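Local atomic coordinates of orotidine 5'-phosphate decarboxylase (Sulfolobus solfataricus, PDB entry 4DBD), a protein that probably catalyses the decarboxylation of orotidine 5'-monophosphate to uridine 5'-monophosphate, the last step of de novo UMP synthesis. Residues L19-L33 and L47-K61. Numbering follows the deposited sequence.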
ATOM      1  N   LEU A  19      26.124  -3.826   1.925  1.00 28.26           N
ATOM      2  CA  LEU A  19      25.245  -4.822   1.325  1.00 32.59           C
ATOM      3  C   LEU A  19      26.035  -5.952   0.662  1.00 26.62           C
ATOM      4  O   LEU A  19      25.598  -7.094   0.647  1.00 26.28           O
ATOM      5  CB  LEU A  19      24.275  -4.161   0.338  1.00 32.02           C
ATOM      6  CG  LEU A  19      23.383  -3.088   0.975  1.00 23.03           C
ATOM      7  CD1 LEU A  19      22.565  -2.326  -0.068  1.00 22.48           C
ATOM      8  CD2 LEU A  19      22.469  -3.713   2.022  1.00 24.35           C
ATOM      9  N   LYS A  20      27.213  -5.635   0.128  1.00 36.62           N
ATOM     10  CA  LYS A  20      28.023  -6.654  -0.542  1.00 30.77           C
ATOM     11  C   LYS A  20      28.563  -7.722   0.410  1.00 30.97           C
ATOM     12  O   LYS A  20      28.720  -8.880   0.018  1.00 35.98           O
ATOM     13  CB  LYS A  20      29.153  -6.019  -1.360  1.00 43.05           C
ATOM     14  CG  LYS A  20      28.673  -5.301  -2.611  1.00 31.19           C
ATOM     15  CD  LYS A  20      27.963  -6.256  -3.565  1.00 36.18           C
ATOM     16  CE  LYS A  20      28.915  -7.297  -4.139  1.00 38.54           C
ATOM     17  NZ  LYS A  20      28.247  -8.210  -5.117  1.00 43.56           N
ATOM     18  N   GLU A  21      28.843  -7.341   1.655  1.00 32.58           N
ATOM     19  CA  GLU A  21      29.229  -8.318   2.672  1.00 43.09           C
ATOM     20  C   GLU A  21      28.030  -9.133   3.118  1.00 39.06           C
ATOM     21  O   GLU A  21      28.128 -10.346   3.339  1.00 38.97           O
ATOM     22  CB  GLU A  21      29.854  -7.634   3.889  1.00 35.05           C
ATOM     23  CG  GLU A  21      31.300  -7.201   3.691  1.00 46.06           C
ATOM     24  CD  GLU A  21      32.197  -8.334   3.206  1.00 42.74           C
ATOM     25  OE1 GLU A  21      32.425  -9.297   3.973  1.00 42.76           O
ATOM     26  OE2 GLU A  21      32.670  -8.261   2.050  1.00 43.50           O
ATOM     27  N   MET A  22      26.894  -8.457   3.256  1.00 35.57           N
ATOM     28  CA  MET A  22      25.672  -9.121   3.687  1.00 29.89           C
ATOM     29  C   MET A  22      25.172 -10.092   2.633  1.00 35.87           C
ATOM     30  O   MET A  22      24.540 -11.090   2.961  1.00 33.18           O
ATOM     31  CB  MET A  22      24.592  -8.086   3.994  1.00 27.54           C
ATOM     32  CG  MET A  22      24.967  -7.093   5.075  1.00 27.76           C
ATOM     33  SD  MET A  22      23.520  -6.113   5.531  1.00 27.98           S
ATOM     34  CE  MET A  22      23.983  -5.569   7.176  1.00 26.70           C
ATOM     35  N   GLU A  23      25.474  -9.806   1.368  1.00 31.02           N
ATOM     36  CA  GLU A  23      24.900 -10.556   0.256  1.00 38.90           C
ATOM     37  C   GLU A  23      24.932 -12.078   0.450  1.00 41.01           C
ATOM     38  O   GLU A  23      23.939 -12.764   0.171  1.00 40.87           O
ATOM     39  CB  GLU A  23      25.559 -10.151  -1.074  1.00 39.60           C
ATOM     40  CG  GLU A  23      26.641 -11.104  -1.575  1.00 44.25           C
ATOM     41  CD  GLU A  23      27.324 -10.598  -2.832  1.00 42.44           C
ATOM     42  OE1 GLU A  23      28.402 -11.130  -3.186  1.00 38.99           O
ATOM     43  OE2 GLU A  23      26.783  -9.659  -3.458  1.00 44.69           O
ATOM     44  N   ASN A  24      26.058 -12.605   0.927  1.00 33.42           N
ATOM     45  CA  ASN A  24      26.195 -14.046   1.098  1.00 35.02           C
ATOM     46  C   ASN A  24      25.834 -14.488   2.513  1.00 37.79           C
ATOM     47  O   ASN A  24      26.069 -15.637   2.901  1.00 36.87           O
ATOM     48  CB  ASN A  24      27.611 -14.503   0.738  1.00 50.39           C
ATOM     49  CG  ASN A  24      28.658 -13.929   1.664  1.00 45.18           C
ATOM     50  OD1 ASN A  24      28.462 -12.870   2.257  1.00 44.89           O
ATOM     51  ND2 ASN A  24      29.780 -14.626   1.794  1.00 54.72           N
ATOM     52  N   GLU A  25      25.264 -13.564   3.280  1.00 42.38           N
ATOM     53  CA  GLU A  25      24.786 -13.866   4.625  1.00 39.83           C
ATOM     54  C   GLU A  25      23.362 -13.365   4.830  1.00 35.61           C
ATOM     55  O   GLU A  25      22.930 -13.117   5.961  1.00 29.41           O
ATOM     56  CB  GLU A  25      25.730 -13.290   5.663  1.00 32.73           C
ATOM     57  CG  GLU A  25      27.035 -14.039   5.694  1.00 39.01           C
ATOM     58  CD  GLU A  25      28.147 -13.230   6.301  1.00 44.56           C
ATOM     59  OE1 GLU A  25      28.274 -13.250   7.544  1.00 42.50           O
ATOM     60  OE2 GLU A  25      28.890 -12.578   5.534  1.00 46.88           O
ATOM     61  N   LEU A  26      22.653 -13.221   3.715  1.00 28.24           N
ATOM     62  CA  LEU A  26      21.225 -12.945   3.703  1.00 27.93           C
ATOM     63  C   LEU A  26      20.607 -13.909   2.725  1.00 35.67           C
ATOM     64  O   LEU A  26      21.264 -14.322   1.765  1.00 34.59           O
ATOM     65  CB  LEU A  26      20.944 -11.527   3.207  1.00 23.40           C
ATOM     66  CG  LEU A  26      21.264 -10.353   4.124  1.00 25.15           C
ATOM     67  CD1 LEU A  26      21.047  -9.037   3.400  1.00 25.32           C
ATOM     68  CD2 LEU A  26      20.399 -10.425   5.366  1.00 19.82           C
ATOM     69  N   TYR A  27      19.350 -14.275   2.948  1.00 30.51           N
ATOM     70  CA  TYR A  27      18.603 -14.943   1.896  1.00 29.16           C
ATOM     71  C   TYR A  27      18.101 -13.918   0.884  1.00 33.70           C
ATOM     72  O   TYR A  27      18.111 -14.158  -0.329  1.00 31.79           O
ATOM     73  CB  TYR A  27      17.422 -15.716   2.456  1.00 28.64           C
ATOM     74  CG  TYR A  27      16.490 -16.175   1.368  1.00 29.33           C
ATOM     75  CD1 TYR A  27      16.775 -17.309   0.617  1.00 34.73           C
ATOM     76  CD2 TYR A  27      15.334 -15.469   1.075  1.00 26.98           C
ATOM     77  CE1 TYR A  27      15.929 -17.732  -0.384  1.00 33.61           C
ATOM     78  CE2 TYR A  27      14.478 -15.888   0.070  1.00 31.25           C
ATOM     79  CZ  TYR A  27      14.783 -17.018  -0.654  1.00 30.91           C
ATOM     80  OH  TYR A  27      13.942 -17.445  -1.651  1.00 35.52           O
ATOM     81  N   GLY A  28      17.656 -12.774   1.394  1.00 23.93           N
ATOM     82  CA  GLY A  28      17.073 -11.753   0.550  1.00 21.81           C
ATOM     83  C   GLY A  28      17.111 -10.383   1.190  1.00 19.22           C
ATOM     84  O   GLY A  28      17.523 -10.210   2.350  1.00 23.50           O
ATOM     85  N   ILE A  29      16.663  -9.400   0.424  1.00 18.02           N
ATOM     86  CA  ILE A  29      16.562  -8.031   0.878  1.00 16.25           C
ATOM     87  C   ILE A  29      15.171  -7.558   0.489  1.00 18.56           C
ATOM     88  O   ILE A  29      14.739  -7.756  -0.653  1.00 19.04           O
ATOM     89  CB  ILE A  29      17.592  -7.144   0.176  1.00 20.60           C
ATOM     90  CG1 ILE A  29      19.000  -7.538   0.617  1.00 26.27           C
ATOM     91  CG2 ILE A  29      17.303  -5.679   0.450  1.00 16.55           C
ATOM     92  CD1 ILE A  29      20.097  -6.954  -0.244  1.00 29.10           C
ATOM     93  N   LYS A  30      14.466  -6.959   1.440  1.00 17.67           N
ATOM     94  CA  LYS A  30      13.105  -6.482   1.213  1.00 16.34           C
ATOM     95  C   LYS A  30      13.120  -4.954   1.169  1.00 17.25           C
ATOM     96  O   LYS A  30      13.426  -4.287   2.159  1.00 21.03           O
ATOM     97  CB  LYS A  30      12.148  -6.990   2.302  1.00 15.83           C
ATOM     98  CG  LYS A  30      10.675  -6.640   2.054  1.00 17.04           C
ATOM     99  CD  LYS A  30       9.759  -7.193   3.147  1.00 15.97           C
ATOM    100  CE  LYS A  30       9.818  -6.375   4.430  1.00 19.44           C
ATOM    101  NZ  LYS A  30       9.158  -5.051   4.306  1.00 19.87           N
ATOM    102  N   VAL A  31      12.790  -4.413  -0.001  1.00 15.56           N
ATOM    103  CA  VAL A  31      12.842  -2.983  -0.259  1.00 15.58           C
ATOM    104  C   VAL A  31      11.465  -2.358  -0.064  1.00 20.14           C
ATOM    105  O   VAL A  31      10.502  -2.800  -0.679  1.00 18.65           O
ATOM    106  CB  VAL A  31      13.281  -2.726  -1.718  1.00 23.35           C
ATOM    107  CG1 VAL A  31      13.321  -1.245  -2.004  1.00 29.00           C
ATOM    108  CG2 VAL A  31      14.637  -3.374  -1.991  1.00 30.51           C
ATOM    109  N   GLY A  32      11.377  -1.321   0.768  1.00 23.16           N
ATOM    110  CA  GLY A  32      10.104  -0.692   1.073  1.00 25.20           C
ATOM    111  C   GLY A  32       9.921   0.701   0.507  1.00 24.13           C
ATOM    112  O   GLY A  32      10.827   1.257  -0.121  1.00 22.32           O
ATOM    113  N   LEU A  33       8.741   1.272   0.726  1.00 20.65           N
ATOM    114  CA  LEU A  33       8.481   2.650   0.313  1.00 19.59           C
ATOM    115  C   LEU A  33       9.362   3.673   1.037  1.00 17.85           C
ATOM    116  O   LEU A  33       9.775   4.675   0.438  1.00 21.12           O
ATOM    117  CB  LEU A  33       7.005   3.004   0.500  1.00 18.60           C
ATOM    118  CG  LEU A  33       6.139   2.839  -0.748  1.00 22.80           C
ATOM    119  CD1 LEU A  33       4.663   2.806  -0.378  1.00 24.61           C
ATOM    120  CD2 LEU A  33       6.441   3.956  -1.751  1.00 28.26           C
ATOM    121  N   LEU A  47      21.445   1.001  -6.181  1.00 24.20           N
ATOM    122  CA  LEU A  47      21.886   0.367  -4.948  1.00 26.13           C
ATOM    123  C   LEU A  47      21.801  -1.160  -5.004  1.00 23.85           C
ATOM    124  O   LEU A  47      22.625  -1.859  -4.411  1.00 25.26           O
ATOM    125  CB  LEU A  47      21.052   0.892  -3.768  1.00 27.48           C
ATOM    126  CG  LEU A  47      21.537   0.506  -2.368  1.00 27.58           C
ATOM    127  CD1 LEU A  47      22.983   0.922  -2.159  1.00 24.46           C
ATOM    128  CD2 LEU A  47      20.644   1.116  -1.293  1.00 30.61           C
ATOM    129  N   LEU A  48      20.800  -1.674  -5.718  1.00 26.81           N
ATOM    130  CA  LEU A  48      20.497  -3.106  -5.695  1.00 28.87           C
ATOM    131  C   LEU A  48      21.140  -3.932  -6.806  1.00 39.53           C
ATOM    132  O   LEU A  48      20.977  -5.151  -6.848  1.00 35.62           O
ATOM    133  CB  LEU A  48      18.979  -3.308  -5.732  1.00 30.78           C
ATOM    134  CG  LEU A  48      18.259  -2.871  -4.461  1.00 32.86           C
ATOM    135  CD1 LEU A  48      16.765  -2.792  -4.701  1.00 25.45           C
ATOM    136  CD2 LEU A  48      18.577  -3.820  -3.312  1.00 41.50           C
ATOM    137  N   ILE A  49      21.875  -3.272  -7.694  1.00 32.86           N
ATOM    138  CA  ILE A  49      22.315  -3.903  -8.939  1.00 36.09           C
ATOM    139  C   ILE A  49      23.235  -5.123  -8.813  1.00 35.72           C
ATOM    140  O   ILE A  49      22.894  -6.202  -9.302  1.00 50.39           O
ATOM    141  CB  ILE A  49      22.929  -2.873  -9.901  1.00 39.77           C
ATOM    142  CG1 ILE A  49      21.813  -2.150 -10.660  1.00 36.83           C
ATOM    143  CG2 ILE A  49      23.877  -3.556 -10.878  1.00 46.97           C
ATOM    144  CD1 ILE A  49      22.302  -1.030 -11.563  1.00 35.61           C
ATOM    145  N   GLY A  50      24.384  -4.968  -8.164  1.00 46.05           N
ATOM    146  CA  GLY A  50      25.361  -6.047  -8.120  1.00 50.22           C
ATOM    147  C   GLY A  50      25.087  -7.160  -7.118  1.00 54.19           C
ATOM    148  O   GLY A  50      25.727  -8.213  -7.164  1.00 55.82           O
ATOM    149  N   LEU A  51      24.124  -6.938  -6.227  1.00 45.86           N
ATOM    150  CA  LEU A  51      23.914  -7.811  -5.074  1.00 42.25           C
ATOM    151  C   LEU A  51      23.509  -9.240  -5.432  1.00 42.34           C
ATOM    152  O   LEU A  51      22.515  -9.457  -6.123  1.00 49.53           O
ATOM    153  CB  LEU A  51      22.874  -7.195  -4.136  1.00 45.88           C
ATOM    154  CG  LEU A  51      23.129  -5.747  -3.710  1.00 46.65           C
ATOM    155  CD1 LEU A  51      22.068  -5.282  -2.726  1.00 32.50           C
ATOM    156  CD2 LEU A  51      24.519  -5.596  -3.107  1.00 36.29           C
ATOM    157  N   ASP A  52      24.283 -10.209  -4.951  1.00 44.01           N
ATOM    158  CA  ASP A  52      23.962 -11.613  -5.156  1.00 42.54           C
ATOM    159  C   ASP A  52      23.207 -12.198  -3.967  1.00 45.88           C
ATOM    160  O   ASP A  52      23.790 -12.881  -3.115  1.00 40.31           O
ATOM    161  CB  ASP A  52      25.224 -12.441  -5.415  1.00 48.72           C
ATOM    162  CG  ASP A  52      24.920 -13.923  -5.601  1.00 52.68           C
ATOM    163  OD1 ASP A  52      23.952 -14.251  -6.326  1.00 47.67           O
ATOM    164  OD2 ASP A  52      25.639 -14.762  -5.017  1.00 55.33           O
ATOM    165  N   VAL A  53      21.910 -11.921  -3.911  1.00 40.01           N
ATOM    166  CA  VAL A  53      21.043 -12.570  -2.944  1.00 39.28           C
ATOM    167  C   VAL A  53      19.996 -13.369  -3.704  1.00 38.63           C
ATOM    168  O   VAL A  53      19.731 -13.096  -4.879  1.00 41.04           O
ATOM    169  CB  VAL A  53      20.389 -11.552  -1.976  1.00 35.69           C
ATOM    170  CG1 VAL A  53      21.453 -10.886  -1.123  1.00 34.58           C
ATOM    171  CG2 VAL A  53      19.600 -10.511  -2.746  1.00 33.09           C
ATOM    172  N   GLU A  54      19.423 -14.374  -3.052  1.00 34.55           N
ATOM    173  CA  GLU A  54      18.414 -15.194  -3.696  1.00 38.00           C
ATOM    174  C   GLU A  54      17.219 -14.343  -4.118  1.00 34.99           C
ATOM    175  O   GLU A  54      16.711 -14.489  -5.231  1.00 38.53           O
ATOM    176  CB  GLU A  54      17.957 -16.330  -2.772  1.00 41.45           C
ATOM    177  CG  GLU A  54      19.091 -17.229  -2.279  1.00 46.74           C
ATOM    178  CD  GLU A  54      19.647 -18.118  -3.374  1.00 58.88           C
ATOM    179  OE1 GLU A  54      18.838 -18.722  -4.113  1.00 52.42           O
ATOM    180  OE2 GLU A  54      20.890 -18.213  -3.498  1.00 58.99           O
ATOM    181  N   GLU A  55      16.778 -13.448  -3.239  1.00 28.44           N
ATOM    182  CA  GLU A  55      15.564 -12.681  -3.512  1.00 25.57           C
ATOM    183  C   GLU A  55      15.667 -11.190  -3.217  1.00 22.48           C
ATOM    184  O   GLU A  55      16.069 -10.768  -2.127  1.00 23.22           O
ATOM    185  CB  GLU A  55      14.344 -13.279  -2.783  1.00 28.67           C
ATOM    186  CG  GLU A  55      13.649 -14.402  -3.544  1.00 35.11           C
ATOM    187  CD  GLU A  55      12.180 -14.571  -3.160  1.00 35.69           C
ATOM    188  OE1 GLU A  55      11.770 -15.709  -2.841  1.00 36.55           O
ATOM    189  OE2 GLU A  55      11.429 -13.572  -3.191  1.00 36.40           O
ATOM    190  N   ILE A  56      15.301 -10.396  -4.216  1.00 21.13           N
ATOM    191  CA  ILE A  56      15.039  -8.987  -4.006  1.00 15.38           C
ATOM    192  C   ILE A  56      13.523  -8.835  -4.019  1.00 21.72           C
ATOM    193  O   ILE A  56      12.860  -9.056  -5.044  1.00 20.00           O
ATOM    194  CB  ILE A  56      15.744  -8.098  -5.046  1.00 19.58           C
ATOM    195  CG1 ILE A  56      17.261  -8.247  -4.900  1.00 23.77           C
ATOM    196  CG2 ILE A  56      15.332  -6.643  -4.889  1.00 21.85           C
ATOM    197  CD1 ILE A  56      18.040  -7.510  -5.941  1.00 28.97           C
ATOM    198  N   ILE A  57      12.976  -8.526  -2.845  1.00 17.83           N
ATOM    199  CA  ILE A  57      11.538  -8.419  -2.680  1.00 18.56           C
ATOM    200  C   ILE A  57      11.155  -6.961  -2.531  1.00 18.18           C
ATOM    201  O   ILE A  57      11.734  -6.237  -1.725  1.00 25.29           O
ATOM    202  CB  ILE A  57      11.057  -9.181  -1.425  1.00 17.38           C
ATOM    203  CG1 ILE A  57      11.538 -10.625  -1.464  1.00 18.44           C
ATOM    204  CG2 ILE A  57       9.525  -9.112  -1.302  1.00 16.11           C
ATOM    205  CD1 ILE A  57      11.225 -11.403  -0.180  1.00 21.38           C
ATOM    206  N   VAL A  58      10.189  -6.518  -3.326  1.00 14.73           N
ATOM    207  CA  VAL A  58       9.672  -5.172  -3.162  1.00 13.08           C
ATOM    208  C   VAL A  58       8.394  -5.291  -2.334  1.00 11.85           C
ATOM    209  O   VAL A  58       7.497  -6.073  -2.667  1.00 16.25           O
ATOM    210  CB  VAL A  58       9.392  -4.481  -4.516  1.00 14.87           C
ATOM    211  CG1 VAL A  58       8.485  -3.285  -4.298  1.00 18.34           C
ATOM    212  CG2 VAL A  58      10.710  -4.051  -5.161  1.00 23.55           C
ATOM    213  N   ASP A  59       8.350  -4.542  -1.233  1.00 15.44           N
ATOM    214  CA  ASP A  59       7.193  -4.553  -0.341  1.00 15.45           C
ATOM    215  C   ASP A  59       6.596  -3.148  -0.250  1.00 12.29           C
ATOM    216  O   ASP A  59       7.003  -2.333   0.579  1.00 12.91           O
ATOM    217  CB  ASP A  59       7.573  -5.088   1.051  1.00 14.19           C
ATOM    218  CG  ASP A  59       6.397  -5.150   1.974  1.00 13.74           C
ATOM    219  OD1 ASP A  59       5.261  -5.014   1.463  1.00 15.43           O
ATOM    220  OD2 ASP A  59       6.587  -5.349   3.196  1.00 17.31           O
ATOM    221  N   PHE A  60       5.638  -2.872  -1.130  1.00 13.46           N
ATOM    222  CA  PHE A  60       4.835  -1.671  -1.040  1.00 15.37           C
ATOM    223  C   PHE A  60       3.444  -2.037  -0.513  1.00 18.80           C
ATOM    224  O   PHE A  60       2.489  -1.263  -0.676  1.00 17.58           O
ATOM    225  CB  PHE A  60       4.692  -1.015  -2.416  1.00 15.33           C
ATOM    226  CG  PHE A  60       5.961  -0.402  -2.942  1.00 17.04           C
ATOM    227  CD1 PHE A  60       7.145  -0.459  -2.220  1.00 16.13           C
ATOM    228  CD2 PHE A  60       5.960   0.245  -4.166  1.00 22.59           C
ATOM    229  CE1 PHE A  60       8.304   0.111  -2.714  1.00 19.36           C
ATOM    230  CE2 PHE A  60       7.116   0.821  -4.665  1.00 24.92           C
ATOM    231  CZ  PHE A  60       8.292   0.755  -3.933  1.00 22.15           C
ATOM    232  N   LYS A  61       3.336  -3.219   0.106  1.00 13.94           N
ATOM    233  CA  LYS A  61       2.077  -3.691   0.685  1.00 14.69           C
ATOM    234  C   LYS A  61       0.927  -3.452  -0.277  1.00 13.88           C
ATOM    235  O   LYS A  61      -0.094  -2.849   0.084  1.00 14.45           O
ATOM    236  CB  LYS A  61       1.791  -2.993   2.009  1.00 15.61           C
ATOM    237  CG  LYS A  61       2.725  -3.386   3.166  1.00 11.97           C
ATOM    238  CD  LYS A  61       2.634  -4.879   3.483  1.00 14.52           C
ATOM    239  CE  LYS A  61       3.254  -5.193   4.855  1.00 18.44           C
ATOM    240  NZ  LYS A  61       4.713  -4.829   4.954  1.00 16.54           N
TER
HETATM  241  O   HOH W   1       6.884  -0.148   2.384  1.00 20.34           O
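Strands 28-32 and 55-61 are neighbouring parallel strands of a TIM barrel, the second and third of its eight, joined by a helical beta-alpha-beta crossover. Ile29 and Val31 each donate and accept a backbone bond across the pair; Val31 N to Ile57 O is 2.7 Å. Their side chains point to the helix layer. There the CG2 methyl of Val31 meets CD1 of Leu48 tip to tip, tightly packed at 3.5 Å. Ile29 CD1 touches Leu51 CD1, and Leu51 also packs on Leu19 and Lys20. Before the strands, Glu23 OE2 takes two donors. Asp52 N comes from above the carboxylate plane in a nearly straight bond (175°), and Lys20 NZ forms a salt bridge on the syn side.

At the start of the strands the Tyr27 ring lies over CB of Glu54. With CG anti to the backbone N (chi1 169°), Tyr27 sends OH to Glu55 OE1 (3.0 Å), which sits at the ring edge, in plane. Glu55 is also held by Ser81, Tyr109 and Lys137. A leucine at Tyr27 would probably leave Glu55 OE1 short of one donor and uncover the Glu54 side chain.

The other end holds residues of the predicted active site. Lys30, Asp59 and Lys61 form a salt-bridge network, which Asp64 of the second subunit extends through Lys61. At the same end of the strands, Leu33 CG sits over one face of the Phe60 ring in a CH-pi contact, with Val58 CG1 over the opposite face. A water links Leu33 N to Asp59 O. The Lys30 chain bends at its last two torsions, and NZ reaches the anti lone pair of Asp59 OD2 at 2.8 Å, while Lys61 NZ meets the same oxygen on the syn side at 2.6 Å.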